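Local coordinates for protein cytosolic acyl coenzyme A thioester hydrolase (Mus musculus, PDB 2V1O) that hydrolyses fatty acyl-CoAs, preferring palmitoyl-CoA, to free fatty acids and coenzyme A, this chain being its N-terminal hotdog domain, at residues 33-38 with 46-51; 73-78 with 83-88; 105-110 with 138-143. One frame throughout, in Å; residues are numbered along the deposited sequence.

Contact 1. Residues 33-38 with 46-51; sequences ISTRHC and CVAALA. With COA (coenzyme A), chain G.
T35 and A48 meet where helix 33-38 passes over strand 46-51, crossing it obliquely, with 142° between their directions and the axes 6.8 Å apart. A48 N donates a nearly straight hydrogen bond to T35 OG1, 3.0 Å long with 164° at the hydrogen. A chi1 of -65° sets OG1 beside T35's own backbone N and leaves CG2 to pack 3.8 Å from C46 O. The hydroxyl also bonds to the helix carbonyl of A31, so it accepts from the strand and donates to the helix. The A48 methyl points at the helix and fits tightly beneath it, 3.0 Å from S34 OG, whose own hydrogen bond goes to G30 O. This is the hotdog arrangement: helix 19-38 is the sausage, held in the curved antiparallel sheet, and strand 46-57 is the outermost strand of this chain's sheet on one side, where a second subunit hydrogen-bonds to the A51 backbone. Near the helix's C-terminal end, C46 SG packs 3.7 Å from C38 CB as two apolar groups. N39 ND2 holds both T35 O and C46 O, linking helix end and strand again. Further along the strand, L50 O accepts the pantetheine amide N4P of coenzyme A at 2.9 Å.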
loop_
_atom_site.group_PDB
_atom_site.type_symbol
_atom_site.label_atom_id
_atom_site.label_comp_id
_atom_site.label_asym_id
_atom_site.label_seq_id
_atom_site.Cartn_x
_atom_site.Cartn_y
_atom_site.Cartn_z
ATOM N N ILE A 33 17.848 11.533 -7.356
ATOM C CA ILE A 33 18.788 12.481 -7.964
ATOM C C ILE A 33 20.208 12.268 -7.414
ATOM O O ILE A 33 21.198 12.318 -8.159
ATOM C CB ILE A 33 18.277 13.959 -7.841
ATOM C CG1 ILE A 33 18.929 14.856 -8.909
ATOM C CG2 ILE A 33 18.441 14.499 -6.400
ATOM C CD1 ILE A 33 18.220 16.203 -9.111
ATOM N N SER A 34 20.303 11.973 -6.121
ATOM C CA SER A 34 21.604 11.810 -5.476
ATOM C C SER A 34 22.267 10.477 -5.866
ATOM O O SER A 34 23.459 10.443 -6.167
ATOM C CB SER A 34 21.477 11.976 -3.952
ATOM O OG SER A 34 20.564 11.026 -3.417
ATOM N N THR A 35 21.492 9.390 -5.879
ATOM C CA THR A 35 22.011 8.082 -6.310
ATOM C C THR A 35 22.516 8.135 -7.758
ATOM O O THR A 35 23.625 7.685 -8.042
ATOM C CB THR A 35 20.965 6.962 -6.125
ATOM O OG1 THR A 35 20.696 6.796 -4.724
ATOM C CG2 THR A 35 21.463 5.641 -6.711
ATOM N N ARG A 36 21.720 8.705 -8.668
ATOM C CA ARG A 36 22.141 8.842 -10.064
ATOM C C ARG A 36 23.466 9.601 -10.149
ATOM O O ARG A 36 24.424 9.161 -10.805
ATOM C CB ARG A 36 21.074 9.578 -10.883
ATOM C CG ARG A 36 21.415 9.635 -12.378
ATOM C CD ARG A 36 20.621 10.698 -13.106
ATOM N NE ARG A 36 19.198 10.386 -13.203
ATOM C CZ ARG A 36 18.233 10.990 -12.508
ATOM N NH1 ARG A 36 18.526 11.946 -11.633
ATOM N NH2 ARG A 36 16.965 10.629 -12.685
ATOM N N HIS A 37 23.531 10.732 -9.454
ATOM C CA HIS A 37 24.743 11.519 -9.471
ATOM C C HIS A 37 25.962 10.780 -8.925
ATOM O O HIS A 37 27.056 10.868 -9.495
ATOM C CB HIS A 37 24.584 12.828 -8.720
ATOM C CG HIS A 37 25.836 13.630 -8.737
ATOM N ND1 HIS A 37 26.702 13.676 -7.665
ATOM C CD2 HIS A 37 26.441 14.304 -9.743
ATOM C CE1 HIS A 37 27.757 14.399 -7.994
ATOM N NE2 HIS A 37 27.624 14.791 -9.246
ATOM N N CYS A 38 25.779 10.068 -7.815
ATOM C CA CYS A 38 26.900 9.386 -7.165
ATOM C C CYS A 38 27.461 8.200 -7.965
ATOM O O CYS A 38 28.589 7.748 -7.715
ATOM C CB CYS A 38 26.526 8.990 -5.735
ATOM S SG CYS A 38 26.424 10.432 -4.656
ATOM N N CYS A 46 26.898 2.365 -5.729
ATOM C CA CYS A 46 26.450 2.864 -4.441
ATOM C C CYS A 46 25.000 3.304 -4.468
ATOM O O CYS A 46 24.388 3.447 -5.545
ATOM C CB CYS A 46 27.340 4.029 -4.012
ATOM S SG CYS A 46 27.275 5.442 -5.125
ATOM N N VAL A 47 24.451 3.501 -3.272
ATOM C CA VAL A 47 23.138 4.117 -3.120
ATOM C C VAL A 47 23.271 5.259 -2.122
ATOM O O VAL A 47 23.936 5.127 -1.092
ATOM C CB VAL A 47 22.075 3.105 -2.649
ATOM C CG1 VAL A 47 20.759 3.807 -2.358
ATOM C CG2 VAL A 47 21.869 2.036 -3.710
ATOM N N ALA A 48 22.644 6.383 -2.444
ATOM C CA ALA A 48 22.685 7.548 -1.573
ATOM C C ALA A 48 21.750 7.343 -0.380
ATOM O O ALA A 48 20.588 6.986 -0.564
ATOM C CB ALA A 48 22.290 8.784 -2.354
ATOM N N ALA A 49 22.270 7.559 0.831
ATOM C CA ALA A 49 21.477 7.489 2.070
ATOM C C ALA A 49 21.183 8.889 2.617
ATOM O O ALA A 49 22.070 9.745 2.630
ATOM C CB ALA A 49 22.219 6.671 3.118
ATOM N N LEU A 50 19.954 9.120 3.088
ATOM C CA LEU A 50 19.617 10.421 3.681
ATOM C C LEU A 50 20.360 10.628 4.992
ATOM O O LEU A 50 20.182 9.865 5.943
ATOM C CB LEU A 50 18.102 10.577 3.903
ATOM C CG LEU A 50 17.663 11.929 4.489
ATOM C CD1 LEU A 50 17.902 13.061 3.494
ATOM C CD2 LEU A 50 16.213 11.897 4.908
ATOM N N ALA A 51 21.184 11.670 5.031
ATOM C CA ALA A 51 21.911 12.025 6.250
ATOM C C ALA A 51 21.236 13.140 7.056
ATOM O O ALA A 51 21.289 13.138 8.289
ATOM C CB ALA A 51 23.364 12.394 5.926
HETATM N N1A COA G . 24.431 15.630 7.573
HETATM C C2A COA G . 25.213 16.001 6.504
HETATM N N3A COA G . 26.387 15.328 6.256
HETATM C C4A COA G . 26.757 14.303 7.068
HETATM C C5A COA G . 25.980 13.904 8.148
HETATM C C6A COA G . 24.799 14.581 8.399
HETATM N N6A COA G . 24.031 14.251 9.435
HETATM N N7A COA G . 26.606 12.866 8.760
HETATM C C8A COA G . 27.750 12.608 8.090
HETATM N N9A COA G . 27.849 13.488 7.047
HETATM C C1B COA G . 28.831 13.495 5.963
HETATM C C2B COA G . 30.174 14.047 6.419
HETATM O O2B COA G . 30.158 15.456 6.454
HETATM C C3B COA G . 31.101 13.435 5.380
HETATM O O3B COA G . 31.162 14.208 4.195
HETATM P P3B COA G . 32.435 15.141 3.855
HETATM O O7A COA G . 32.440 16.260 4.844
HETATM O O8A COA G . 33.687 14.309 4.001
HETATM O O9A COA G . 32.281 15.669 2.452
HETATM C C4B COA G . 30.421 12.110 5.036
HETATM O O4B COA G . 29.097 12.184 5.530
HETATM C C5B COA G . 31.135 10.901 5.629
HETATM O O5B COA G . 31.422 11.104 6.995
HETATM P P1A COA G . 31.993 9.876 7.852
HETATM O O1A COA G . 32.987 9.112 7.021
HETATM O O2A COA G . 32.565 10.426 9.140
HETATM O O3A COA G . 30.737 8.917 8.157
HETATM P P2A COA G . 29.775 9.036 9.437
HETATM O O4A COA G . 29.553 10.468 9.856
HETATM O O5A COA G . 30.254 8.162 10.574
HETATM O O6A COA G . 28.423 8.394 8.860
HETATM C CBP COA G . 26.393 8.311 7.580
HETATM C CCP COA G . 27.647 9.117 7.917
HETATM C CDP COA G . 25.423 9.213 6.808
HETATM C CEP COA G . 26.835 7.165 6.670
HETATM C CAP COA G . 25.768 7.798 8.885
HETATM O OAP COA G . 25.435 8.867 9.749
HETATM C C9P COA G . 24.550 6.937 8.655
HETATM O O9P COA G . 24.709 5.626 8.201
HETATM N N8P COA G . 23.367 7.482 8.906
HETATM C C7P COA G . 22.120 6.831 8.546
HETATM C C6P COA G . 21.799 6.999 7.061
HETATM C C5P COA G . 20.475 6.332 6.761
HETATM O O5P COA G . 20.404 5.090 6.764
HETATM N N4P COA G . 19.444 7.142 6.510
HETATM C C3P COA G . 18.047 6.740 6.657
HETATM C C2P COA G . 17.652 6.372 8.104
HETATM S S1P COA G . 15.939 5.802 8.050
#

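Contact 2. Residues 73-78 with 83-88; sequences EITYTS and EVQVHV. With COA (coenzyme A), chain G.
Strands 73-77 and 83-88 run antiparallel, inclined at 145°, as the two arms of a beta hairpin. E73 and Q85 form a hydrogen-bonded pair, with E73 N to Q85 O and Q85 N to E73 O both 2.9 Å. I74 and V84 follow as a non-hydrogen-bonded pair. The register then slips by one residue, because T75 and Y76 both face E83 in a classic beta bulge. T75 N reaches E83 O at 3.0 Å, and E83 N reaches Y76 O at 2.8 Å. The bulge turns the T75 side chain toward the opposite strand. With chi1 at 51°, T75 OG1 sits between its own N and carbonyl carbon and donates to E83 OE1 at 2.6 Å, meeting that oxygen from above the carboxylate plane. The other branch, CG2, lies against the Q85 amide, 3.4 Å from CD, the two side chains crossing at about a right angle. A water lies 2.8 Å from E73 OE1 and 3.1 Å from Q85 OE1, within hydrogen-bonding distance of both. Just past the strand, S78 OG donates to a 3'-phosphate oxygen of coenzyme A. I74 and V84 face helix 19-38, packing on H37 and I33 respectively. On the other face, beside T75 and Q85, R139 of helix 130-146 forms a salt bridge with E83 OE2, so the E83 carboxylate is held by both strand and helix; T105 and W107 of strand 98-112 also touch E83.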
loop_
_atom_site.group_PDB
_atom_site.type_symbol
_atom_site.label_atom_id
_atom_site.label_comp_id
_atom_site.label_asym_id
_atom_site.label_seq_id
_atom_site.Cartn_x
_atom_site.Cartn_y
_atom_site.Cartn_z
ATOM N N GLU A 73 16.953 19.398 -7.323
ATOM C CA GLU A 73 18.169 19.885 -7.965
ATOM C C GLU A 73 19.340 19.687 -7.006
ATOM O O GLU A 73 19.226 20.002 -5.826
ATOM C CB GLU A 73 18.015 21.369 -8.323
ATOM C CG GLU A 73 19.303 22.040 -8.796
ATOM C CD GLU A 73 19.118 23.475 -9.266
ATOM O OE1 GLU A 73 18.224 24.192 -8.758
ATOM O OE2 GLU A 73 19.891 23.892 -10.150
ATOM N N ILE A 74 20.450 19.154 -7.514
ATOM C CA ILE A 74 21.680 19.071 -6.733
ATOM C C ILE A 74 22.331 20.451 -6.769
ATOM O O ILE A 74 22.667 20.960 -7.840
ATOM C CB ILE A 74 22.672 18.005 -7.269
ATOM C CG1 ILE A 74 22.059 16.600 -7.177
ATOM C CG2 ILE A 74 24.016 18.087 -6.499
ATOM C CD1 ILE A 74 22.812 15.530 -7.991
ATOM N N THR A 75 22.499 21.043 -5.594
ATOM C CA THR A 75 22.958 22.421 -5.484
ATOM C C THR A 75 24.385 22.526 -4.954
ATOM O O THR A 75 25.030 23.572 -5.083
ATOM C CB THR A 75 21.988 23.245 -4.625
ATOM O OG1 THR A 75 21.750 22.565 -3.383
ATOM C CG2 THR A 75 20.666 23.407 -5.369
ATOM N N TYR A 76 24.876 21.438 -4.358
ATOM C CA TYR A 76 26.258 21.376 -3.881
ATOM C C TYR A 76 26.736 19.935 -3.728
ATOM O O TYR A 76 25.939 19.027 -3.450
ATOM C CB TYR A 76 26.421 22.127 -2.540
ATOM C CG TYR A 76 27.864 22.275 -2.105
ATOM C CD1 TYR A 76 28.713 23.184 -2.741
ATOM C CD2 TYR A 76 28.389 21.485 -1.083
ATOM C CE1 TYR A 76 30.036 23.310 -2.363
ATOM C CE2 TYR A 76 29.717 21.605 -0.698
ATOM C CZ TYR A 76 30.530 22.523 -1.341
ATOM O OH TYR A 76 31.843 22.645 -0.977
ATOM N N THR A 77 28.038 19.731 -3.925
ATOM C CA THR A 77 28.682 18.478 -3.532
ATOM C C THR A 77 29.966 18.762 -2.748
ATOM O O THR A 77 30.757 19.638 -3.121
ATOM C CB THR A 77 28.989 17.538 -4.738
ATOM O OG1 THR A 77 29.921 18.166 -5.634
ATOM C CG2 THR A 77 27.706 17.137 -5.488
ATOM N N SER A 78 30.145 18.035 -1.649
ATOM C CA SER A 78 31.391 18.045 -0.893
ATOM C C SER A 78 32.152 16.774 -1.275
ATOM O O SER A 78 31.766 16.088 -2.234
ATOM C CB SER A 78 31.114 18.104 0.612
ATOM O OG SER A 78 30.492 16.907 1.071
ATOM N N GLU A 83 24.193 17.903 -1.543
ATOM C CA GLU A 83 23.094 18.749 -1.101
ATOM C C GLU A 83 22.041 18.808 -2.204
ATOM O O GLU A 83 22.366 19.062 -3.369
ATOM C CB GLU A 83 23.589 20.157 -0.758
ATOM C CG GLU A 83 22.518 21.046 -0.146
ATOM C CD GLU A 83 22.878 22.524 -0.204
ATOM O OE1 GLU A 83 23.264 22.999 -1.293
ATOM O OE2 GLU A 83 22.780 23.202 0.843
ATOM N N VAL A 84 20.789 18.554 -1.830
ATOM C CA VAL A 84 19.675 18.553 -2.784
ATOM C C VAL A 84 18.591 19.508 -2.301
ATOM O O VAL A 84 18.175 19.453 -1.136
ATOM C CB VAL A 84 19.056 17.123 -2.972
ATOM C CG1 VAL A 84 17.909 17.163 -3.992
ATOM C CG2 VAL A 84 20.128 16.077 -3.382
ATOM N N GLN A 85 18.161 20.400 -3.189
ATOM C CA GLN A 85 17.031 21.270 -2.920
ATOM C C GLN A 85 15.805 20.708 -3.612
ATOM O O GLN A 85 15.846 20.373 -4.802
ATOM C CB GLN A 85 17.299 22.692 -3.405
ATOM C CG GLN A 85 18.372 23.407 -2.611
ATOM C CD GLN A 85 18.594 24.836 -3.071
ATOM O OE1 GLN A 85 17.882 25.348 -3.941
ATOM N NE2 GLN A 85 19.597 25.487 -2.491
ATOM N N VAL A 86 14.717 20.603 -2.859
ATOM C CA VAL A 86 13.477 20.029 -3.380
ATOM C C VAL A 86 12.341 21.040 -3.264
ATOM O O VAL A 86 12.176 21.677 -2.212
ATOM C CB VAL A 86 13.096 18.728 -2.633
ATOM C CG1 VAL A 86 11.755 18.160 -3.160
ATOM C CG2 VAL A 86 14.216 17.694 -2.774
ATOM N N HIS A 87 11.583 21.200 -4.351
ATOM C CA HIS A 87 10.398 22.077 -4.366
ATOM C C HIS A 87 9.146 21.244 -4.535
ATOM O O HIS A 87 9.079 20.392 -5.422
ATOM C CB HIS A 87 10.449 23.098 -5.511
ATOM C CG HIS A 87 11.388 24.238 -5.275
ATOM N ND1 HIS A 87 12.749 24.065 -5.153
ATOM C CD2 HIS A 87 11.166 25.569 -5.158
ATOM C CE1 HIS A 87 13.326 25.237 -4.957
ATOM N NE2 HIS A 87 12.387 26.166 -4.959
ATOM N N VAL A 88 8.147 21.515 -3.698
ATOM C CA VAL A 88 6.840 20.862 -3.809
ATOM C C VAL A 88 5.790 21.909 -4.155
ATOM O O VAL A 88 5.644 22.915 -3.450
ATOM C CB VAL A 88 6.429 20.152 -2.508
ATOM C CG1 VAL A 88 5.044 19.506 -2.655
ATOM C CG2 VAL A 88 7.472 19.103 -2.118
HETATM N N1A COA G . 24.431 15.630 7.573
HETATM C C2A COA G . 25.213 16.001 6.504
HETATM N N3A COA G . 26.387 15.328 6.256
HETATM C C4A COA G . 26.757 14.303 7.068
HETATM C C5A COA G . 25.980 13.904 8.148
HETATM C C6A COA G . 24.799 14.581 8.399
HETATM N N6A COA G . 24.031 14.251 9.435
HETATM N N7A COA G . 26.606 12.866 8.760
HETATM C C8A COA G . 27.750 12.608 8.090
HETATM N N9A COA G . 27.849 13.488 7.047
HETATM C C1B COA G . 28.831 13.495 5.963
HETATM C C2B COA G . 30.174 14.047 6.419
HETATM O O2B COA G . 30.158 15.456 6.454
HETATM C C3B COA G . 31.101 13.435 5.380
HETATM O O3B COA G . 31.162 14.208 4.195
HETATM P P3B COA G . 32.435 15.141 3.855
HETATM O O7A COA G . 32.440 16.260 4.844
HETATM O O8A COA G . 33.687 14.309 4.001
HETATM O O9A COA G . 32.281 15.669 2.452
HETATM C C4B COA G . 30.421 12.110 5.036
HETATM O O4B COA G . 29.097 12.184 5.530
HETATM C C5B COA G . 31.135 10.901 5.629
HETATM O O5B COA G . 31.422 11.104 6.995
HETATM P P1A COA G . 31.993 9.876 7.852
HETATM O O1A COA G . 32.987 9.112 7.021
HETATM O O2A COA G . 32.565 10.426 9.140
HETATM O O3A COA G . 30.737 8.917 8.157
HETATM P P2A COA G . 29.775 9.036 9.437
HETATM O O4A COA G . 29.553 10.468 9.856
HETATM O O5A COA G . 30.254 8.162 10.574
HETATM O O6A COA G . 28.423 8.394 8.860
HETATM C CBP COA G . 26.393 8.311 7.580
HETATM C CCP COA G . 27.647 9.117 7.917
HETATM C CDP COA G . 25.423 9.213 6.808
HETATM C CEP COA G . 26.835 7.165 6.670
HETATM C CAP COA G . 25.768 7.798 8.885
HETATM O OAP COA G . 25.435 8.867 9.749
HETATM C C9P COA G . 24.550 6.937 8.655
HETATM O O9P COA G . 24.709 5.626 8.201
HETATM N N8P COA G . 23.367 7.482 8.906
HETATM C C7P COA G . 22.120 6.831 8.546
HETATM C C6P COA G . 21.799 6.999 7.061
HETATM C C5P COA G . 20.475 6.332 6.761
HETATM O O5P COA G . 20.404 5.090 6.764
HETATM N N4P COA G . 19.444 7.142 6.510
HETATM C C3P COA G . 18.047 6.740 6.657
HETATM C C2P COA G . 17.652 6.372 8.104
HETATM S S1P COA G . 15.939 5.802 8.050
HETATM O O HOH W 1 16.482 24.420 -6.519
#

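Contact 3. Residues 105-110 with 138-143; sequences TLWYVP and KRYEAQ. With COA (coenzyme A), chain G.
A chi1 of -66° sets W107 CG beside its own backbone N, the first side-chain bond pointing toward helix 138-143, and Q143 comes from the opposite direction with CG tucked between its backbone N and carbonyl carbon, at chi1 53°. A bend at the next bond of Q143 lays the amide over one face of the indole. The amide and ring planes are 62° apart, so the end of the amide comes down on the ring without stacking flat. Behind it, Q143 CG lies 3.8 Å from W107 CE2. The far corner of the indole is pressed against the helix backbone: W107 CH2 is 3.5 Å from Y140 CA and 3.7 Å from Y140 CB, and the two aromatic side chains cross at about a right angle. This packing brings helix 130-146 against the outer face of the hotdog sheet, away from helix 19-38, and makes one wall of the coenzyme A pocket. Adenine C2A approaches within 3.8 Å of W107 CB, and V109 CG2 lies 3.2 Å from ribose O4B. Y140 OH donates a very short bond, 2.5 Å, to O7A of the 3'-phosphate, which lies in the plane of the ring at its edge. Apolar contact of W107 with Y140 and the amide over the indole thus join helix and strand, with no hydrogen bond between the two segments. W107 and the Q143 side chain touch the adenine by packing, whereas Y140 supplies the polar link to the 3'-phosphate, and K144 and R147 add further hydrogen bonds to coenzyme A.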
loop_
_atom_site.group_PDB
_atom_site.type_symbol
_atom_site.label_atom_id
_atom_site.label_comp_id
_atom_site.label_asym_id
_atom_site.label_seq_id
_atom_site.Cartn_x
_atom_site.Cartn_y
_atom_site.Cartn_z
ATOM N N THR A 105 15.660 21.241 1.887
ATOM C CA THR A 105 17.023 20.918 1.510
ATOM C C THR A 105 17.440 19.650 2.256
ATOM O O THR A 105 17.190 19.507 3.458
ATOM C CB THR A 105 17.993 22.083 1.788
ATOM O OG1 THR A 105 17.628 23.206 0.978
ATOM C CG2 THR A 105 19.449 21.695 1.469
ATOM N N LEU A 106 18.066 18.740 1.523
ATOM C CA LEU A 106 18.464 17.448 2.056
ATOM C C LEU A 106 19.935 17.194 1.778
ATOM O O LEU A 106 20.463 17.643 0.763
ATOM C CB LEU A 106 17.653 16.338 1.387
ATOM C CG LEU A 106 16.139 16.495 1.186
ATOM C CD1 LEU A 106 15.635 15.479 0.162
ATOM C CD2 LEU A 106 15.413 16.339 2.495
ATOM N N TRP A 107 20.569 16.427 2.664
ATOM C CA TRP A 107 21.931 15.961 2.459
ATOM C C TRP A 107 21.958 14.448 2.399
ATOM O O TRP A 107 21.376 13.770 3.259
ATOM C CB TRP A 107 22.853 16.454 3.583
ATOM C CG TRP A 107 23.025 17.936 3.578
ATOM C CD1 TRP A 107 22.202 18.858 4.158
ATOM C CD2 TRP A 107 24.094 18.675 2.965
ATOM N NE1 TRP A 107 22.690 20.126 3.949
ATOM C CE2 TRP A 107 23.848 20.043 3.215
ATOM C CE3 TRP A 107 25.232 18.311 2.225
ATOM C CZ2 TRP A 107 24.701 21.059 2.755
ATOM C CZ3 TRP A 107 26.084 19.324 1.769
ATOM C CH2 TRP A 107 25.807 20.681 2.036
ATOM N N TYR A 108 22.638 13.941 1.372
ATOM C CA TYR A 108 22.825 12.515 1.150
ATOM C C TYR A 108 24.305 12.160 1.171
ATOM O O TYR A 108 25.149 12.982 0.842
ATOM C CB TYR A 108 22.232 12.109 -0.201
ATOM C CG TYR A 108 20.726 12.124 -0.212
ATOM C CD1 TYR A 108 20.001 10.960 0.073
ATOM C CD2 TYR A 108 20.019 13.297 -0.491
ATOM C CE1 TYR A 108 18.612 10.962 0.086
ATOM C CE2 TYR A 108 18.609 13.304 -0.481
ATOM C CZ TYR A 108 17.925 12.134 -0.191
ATOM O OH TYR A 108 16.545 12.114 -0.180
ATOM N N VAL A 109 24.588 10.923 1.543
ATOM C CA VAL A 109 25.934 10.375 1.541
ATOM C C VAL A 109 25.894 9.031 0.787
ATOM O O VAL A 109 25.070 8.177 1.106
ATOM C CB VAL A 109 26.457 10.185 2.992
ATOM C CG1 VAL A 109 27.831 9.528 3.001
ATOM C CG2 VAL A 109 26.486 11.534 3.752
ATOM N N PRO A 110 26.768 8.849 -0.221
ATOM C CA PRO A 110 26.753 7.573 -0.941
ATOM C C PRO A 110 27.409 6.447 -0.149
ATOM O O PRO A 110 28.527 6.602 0.358
ATOM C CB PRO A 110 27.552 7.867 -2.218
ATOM C CG PRO A 110 28.482 8.984 -1.837
ATOM C CD PRO A 110 27.781 9.784 -0.757
ATOM N N LYS A 138 29.275 27.414 1.763
ATOM C CA LYS A 138 28.882 28.060 3.022
ATOM C C LYS A 138 27.830 27.251 3.798
ATOM O O LYS A 138 27.905 27.137 5.025
ATOM C CB LYS A 138 28.363 29.473 2.745
ATOM C CG LYS A 138 28.249 30.352 3.972
ATOM C CD LYS A 138 27.710 31.728 3.613
ATOM C CE LYS A 138 27.215 32.468 4.851
ATOM N NZ LYS A 138 28.326 32.933 5.728
ATOM N N ARG A 139 26.852 26.702 3.081
ATOM C CA ARG A 139 25.820 25.868 3.708
ATOM C C ARG A 139 26.417 24.555 4.217
ATOM O O ARG A 139 26.080 24.106 5.313
ATOM C CB ARG A 139 24.659 25.604 2.747
ATOM C CG ARG A 139 23.917 26.864 2.305
ATOM C CD ARG A 139 22.642 26.546 1.521
ATOM N NE ARG A 139 22.914 25.848 0.260
ATOM C CZ ARG A 139 23.146 26.438 -0.911
ATOM N NH1 ARG A 139 23.145 27.767 -1.020
ATOM N NH2 ARG A 139 23.373 25.692 -1.987
ATOM N N TYR A 140 27.305 23.961 3.420
ATOM C CA TYR A 140 28.059 22.763 3.799
ATOM C C TYR A 140 28.834 22.980 5.097
ATOM O O TYR A 140 28.722 22.196 6.037
ATOM C CB TYR A 140 29.027 22.383 2.675
ATOM C CG TYR A 140 30.089 21.383 3.077
ATOM C CD1 TYR A 140 29.743 20.091 3.458
ATOM C CD2 TYR A 140 31.448 21.728 3.064
ATOM C CE1 TYR A 140 30.715 19.163 3.822
ATOM C CE2 TYR A 140 32.428 20.804 3.425
ATOM C CZ TYR A 140 32.049 19.522 3.804
ATOM O OH TYR A 140 33.000 18.591 4.152
ATOM N N GLU A 141 29.620 24.051 5.133
ATOM C CA GLU A 141 30.379 24.430 6.323
ATOM C C GLU A 141 29.486 24.657 7.550
ATOM O O GLU A 141 29.841 24.256 8.652
ATOM C CB GLU A 141 31.218 25.673 6.024
ATOM C CG GLU A 141 32.358 25.418 5.038
ATOM C CD GLU A 141 32.936 26.692 4.436
ATOM O OE1 GLU A 141 32.317 27.769 4.556
ATOM O OE2 GLU A 141 34.025 26.616 3.840
ATOM N N ALA A 142 28.325 25.277 7.346
ATOM C CA ALA A 142 27.372 25.536 8.432
ATOM C C ALA A 142 26.911 24.238 9.120
ATOM O O ALA A 142 26.995 24.114 10.352
ATOM C CB ALA A 142 26.176 26.333 7.912
ATOM N N GLN A 143 26.445 23.278 8.326
ATOM C CA GLN A 143 25.968 22.006 8.877
ATOM C C GLN A 143 27.112 21.145 9.436
ATOM O O GLN A 143 26.958 20.499 10.472
ATOM C CB GLN A 143 25.062 21.241 7.885
ATOM C CG GLN A 143 25.633 20.997 6.480
ATOM C CD GLN A 143 26.360 19.664 6.320
ATOM O OE1 GLN A 143 26.640 19.232 5.201
ATOM N NE2 GLN A 143 26.649 19.007 7.422
HETATM N N1A COA G . 24.431 15.630 7.573
HETATM C C2A COA G . 25.213 16.001 6.504
HETATM N N3A COA G . 26.387 15.328 6.256
HETATM C C4A COA G . 26.757 14.303 7.068
HETATM C C5A COA G . 25.980 13.904 8.148
HETATM C C6A COA G . 24.799 14.581 8.399
HETATM N N6A COA G . 24.031 14.251 9.435
HETATM N N7A COA G . 26.606 12.866 8.760
HETATM C C8A COA G . 27.750 12.608 8.090
HETATM N N9A COA G . 27.849 13.488 7.047
HETATM C C1B COA G . 28.831 13.495 5.963
HETATM C C2B COA G . 30.174 14.047 6.419
HETATM O O2B COA G . 30.158 15.456 6.454
HETATM C C3B COA G . 31.101 13.435 5.380
HETATM O O3B COA G . 31.162 14.208 4.195
HETATM P P3B COA G . 32.435 15.141 3.855
HETATM O O7A COA G . 32.440 16.260 4.844
HETATM O O8A COA G . 33.687 14.309 4.001
HETATM O O9A COA G . 32.281 15.669 2.452
HETATM C C4B COA G . 30.421 12.110 5.036
HETATM O O4B COA G . 29.097 12.184 5.530
HETATM C C5B COA G . 31.135 10.901 5.629
HETATM O O5B COA G . 31.422 11.104 6.995
HETATM P P1A COA G . 31.993 9.876 7.852
HETATM O O1A COA G . 32.987 9.112 7.021
HETATM O O2A COA G . 32.565 10.426 9.140
HETATM O O3A COA G . 30.737 8.917 8.157
HETATM P P2A COA G . 29.775 9.036 9.437
HETATM O O4A COA G . 29.553 10.468 9.856
HETATM O O5A COA G . 30.254 8.162 10.574
HETATM O O6A COA G . 28.423 8.394 8.860
HETATM C CBP COA G . 26.393 8.311 7.580
HETATM C CCP COA G . 27.647 9.117 7.917
HETATM C CDP COA G . 25.423 9.213 6.808
HETATM C CEP COA G . 26.835 7.165 6.670
HETATM C CAP COA G . 25.768 7.798 8.885
HETATM O OAP COA G . 25.435 8.867 9.749
HETATM C C9P COA G . 24.550 6.937 8.655
HETATM O O9P COA G . 24.709 5.626 8.201
HETATM N N8P COA G . 23.367 7.482 8.906
HETATM C C7P COA G . 22.120 6.831 8.546
HETATM C C6P COA G . 21.799 6.999 7.061
HETATM C C5P COA G . 20.475 6.332 6.761
HETATM O O5P COA G . 20.404 5.090 6.764
HETATM N N4P COA G . 19.444 7.142 6.510
HETATM C C3P COA G . 18.047 6.740 6.657
HETATM C C2P COA G . 17.652 6.372 8.104
HETATM S S1P COA G . 15.939 5.802 8.050
#

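Overall arrangement
From the N terminus, contact 1 comes first, closing the short loop between helix 19-38 and strand 46-57. Contact 2 follows as the hairpin of strands 67-77 and 82-91, and contact 3 closes the longest span, from strand 98-112 to helix 130-146. The three lie in series along the chain, and none nests in or crosses another. In space they share one sheet: strand 98-112 lies between the strands of contacts 1 and 2, bonding by its backbone to A49 and A51 on one side and V84 on the other. Contact 1 fixes the central helix on one face, contact 3 the C-terminal helix on the other, and all three touch coenzyme A.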